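MHC class I antigen (Ctenopharyngodon idella, PDB 5H5Z) probably presents peptides to T cells at the cell surface, as a class I heavy chain paired with beta-2-microglobulin. Local coordinates at residues A[22-27]-A[32-37]. Numbering follows the deposited sequence.
Sequences TAVGMV and FMYFDS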
loop_
_atom_site.group_PDB
_atom_site.type_symbol
_atom_site.label_atom_id
_atom_site.label_comp_id
_atom_site.label_asym_id
_atom_site.label_seq_id
_atom_site.Cartn_x
_atom_site.Cartn_y
_atom_site.Cartn_z
ATOM N N THR A 22 14.150 5.155 -6.472
ATOM C CA THR A 22 13.126 5.697 -5.585
ATOM C C THR A 22 13.210 4.978 -4.237
ATOM O O THR A 22 13.338 3.755 -4.187
ATOM C CB THR A 22 11.705 5.512 -6.173
ATOM O OG1 THR A 22 11.638 6.097 -7.478
ATOM C CG2 THR A 22 10.646 6.163 -5.281
ATOM N N ALA A 23 13.150 5.736 -3.146
ATOM C CA ALA A 23 13.102 5.142 -1.818
ATOM C C ALA A 23 11.911 5.701 -1.054
ATOM O O ALA A 23 11.664 6.910 -1.076
ATOM C CB ALA A 23 14.395 5.419 -1.061
ATOM N N VAL A 24 11.165 4.809 -0.403
ATOM C CA VAL A 24 10.077 5.194 0.505
ATOM C C VAL A 24 10.315 4.566 1.884
ATOM O O VAL A 24 10.658 3.388 1.990
ATOM C CB VAL A 24 8.695 4.774 -0.067
ATOM C CG1 VAL A 24 7.590 4.884 0.978
ATOM C CG2 VAL A 24 8.354 5.598 -1.304
ATOM N N GLY A 25 10.145 5.357 2.943
ATOM C CA GLY A 25 10.225 4.826 4.295
ATOM C C GLY A 25 8.873 4.901 4.967
ATOM O O GLY A 25 8.132 5.865 4.762
ATOM N N MET A 26 8.563 3.884 5.766
ATOM C CA MET A 26 7.250 3.738 6.382
ATOM C C MET A 26 7.360 3.348 7.850
ATOM O O MET A 26 8.216 2.542 8.226
ATOM C CB MET A 26 6.445 2.656 5.649
ATOM C CG MET A 26 6.069 2.993 4.216
ATOM S SD MET A 26 5.421 1.544 3.370
ATOM C CE MET A 26 6.934 0.683 2.938
ATOM N N VAL A 27 6.490 3.925 8.677
ATOM C CA VAL A 27 6.256 3.413 10.018
ATOM C C VAL A 27 4.818 2.911 10.058
ATOM O O VAL A 27 3.895 3.645 9.683
ATOM C CB VAL A 27 6.540 4.482 11.097
ATOM C CG1 VAL A 27 6.104 4.018 12.487
ATOM C CG2 VAL A 27 8.022 4.797 11.105
ATOM N N PHE A 32 6.562 8.003 5.715
ATOM C CA PHE A 32 7.046 9.210 6.390
ATOM C C PHE A 32 8.226 9.871 5.660
ATOM O O PHE A 32 8.610 10.989 5.995
ATOM C CB PHE A 32 7.395 8.917 7.862
ATOM C CG PHE A 32 8.720 8.218 8.050
ATOM C CD1 PHE A 32 8.816 6.835 7.929
ATOM C CD2 PHE A 32 9.872 8.944 8.357
ATOM C CE1 PHE A 32 10.031 6.186 8.094
ATOM C CE2 PHE A 32 11.097 8.301 8.528
ATOM C CZ PHE A 32 11.178 6.920 8.396
ATOM N N MET A 33 8.784 9.180 4.663
ATOM C CA MET A 33 9.974 9.652 3.947
ATOM C C MET A 33 9.868 9.328 2.461
ATOM O O MET A 33 9.322 8.285 2.093
ATOM C CB MET A 33 11.226 8.998 4.548
ATOM C CG MET A 33 12.549 9.330 3.868
ATOM S SD MET A 33 12.854 8.346 2.389
ATOM C CE MET A 33 13.070 6.723 3.077
ATOM N N TYR A 34 10.406 10.217 1.625
ATOM C CA TYR A 34 10.552 9.971 0.187
ATOM C C TYR A 34 11.936 10.414 -0.308
ATOM O O TYR A 34 12.468 11.415 0.161
ATOM C CB TYR A 34 9.472 10.718 -0.594
ATOM C CG TYR A 34 9.580 10.534 -2.089
ATOM C CD1 TYR A 34 9.095 9.379 -2.696
ATOM C CD2 TYR A 34 10.183 11.503 -2.895
ATOM C CE1 TYR A 34 9.187 9.195 -4.063
ATOM C CE2 TYR A 34 10.282 11.326 -4.266
ATOM C CZ TYR A 34 9.779 10.169 -4.841
ATOM O OH TYR A 34 9.864 9.973 -6.193
ATOM N N PHE A 35 12.498 9.667 -1.260
ATOM C CA PHE A 35 13.710 10.068 -1.979
ATOM C C PHE A 35 13.629 9.568 -3.410
ATOM O O PHE A 35 13.172 8.452 -3.655
ATOM C CB PHE A 35 14.960 9.481 -1.305
ATOM C CG PHE A 35 16.260 9.767 -2.034
ATOM C CD1 PHE A 35 16.694 8.949 -3.079
ATOM C CD2 PHE A 35 17.068 10.835 -1.655
ATOM C CE1 PHE A 35 17.892 9.205 -3.745
ATOM C CE2 PHE A 35 18.269 11.093 -2.307
ATOM C CZ PHE A 35 18.685 10.280 -3.355
ATOM N N ASP A 36 14.075 10.391 -4.352
ATOM C CA ASP A 36 14.354 9.890 -5.692
ATOM C C ASP A 36 15.598 10.512 -6.316
ATOM O O ASP A 36 16.093 11.542 -5.848
ATOM C CB ASP A 36 13.113 9.918 -6.618
ATOM C CG ASP A 36 12.768 11.308 -7.138
ATOM O OD1 ASP A 36 13.678 12.082 -7.501
ATOM O OD2 ASP A 36 11.558 11.609 -7.228
ATOM N N SER A 37 16.101 9.867 -7.366
ATOM C CA SER A 37 17.354 10.272 -8.000
ATOM C C SER A 37 17.217 11.469 -8.953
ATOM O O SER A 37 18.220 11.964 -9.481
ATOM C CB SER A 37 18.005 9.079 -8.707
ATOM O OG SER A 37 17.096 8.465 -9.600
HETATM O O HOH W 1 9.467 7.702 -7.993
#
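The Thr22 methyl CG2 comes within 3.6 Å of Tyr34 CE1. Its hydroxyl takes another route: one water donates to both Thr22 OG1 and Tyr34 OH. Tyr34 OH donates to Asp36 OD2 at 2.6 Å, using the anti lone pair of OD2; that oxygen sits at the ring edge, in its plane. Water and carboxylate thus both hold the hydroxyl. Ala23 forms a hydrogen-bonded antiparallel pair with Phe35. Ala23 N reaches Phe35 O at 2.8 Å, nearly straight, and Phe35 N returns a bond to Ala23 O. Val24 turns to the same face as Thr22 and Tyr34, and its CG2 meets the edge of the Tyr34 ring. Leu55 of the beta-2-microglobulin chain packs on Thr22 and Val24 there. The two strands form a hairpin in the sheet that floors the class I peptide-binding groove, and on the other face Met33 and Phe35 reach helix 55-82. At Gly25 the pairing continues through a classic beta bulge, in which Phe32 and Met33 both face Gly25. Gly25 N donates to Met33 O. Gly25 O accepts Phe32 N at 2.8 Å and, weakly, Met33 N at 3.4 Å. The Met33 chain bends at chi2 (-81°) and chi3, which curls CE back to 3.2 Å from Gly25 N. Val27 CG2 touches Phe32 CD1 at 3.9 Å. Beyond the hairpin, the Phe32 ring also meets the rings of Trp48 and Tyr167.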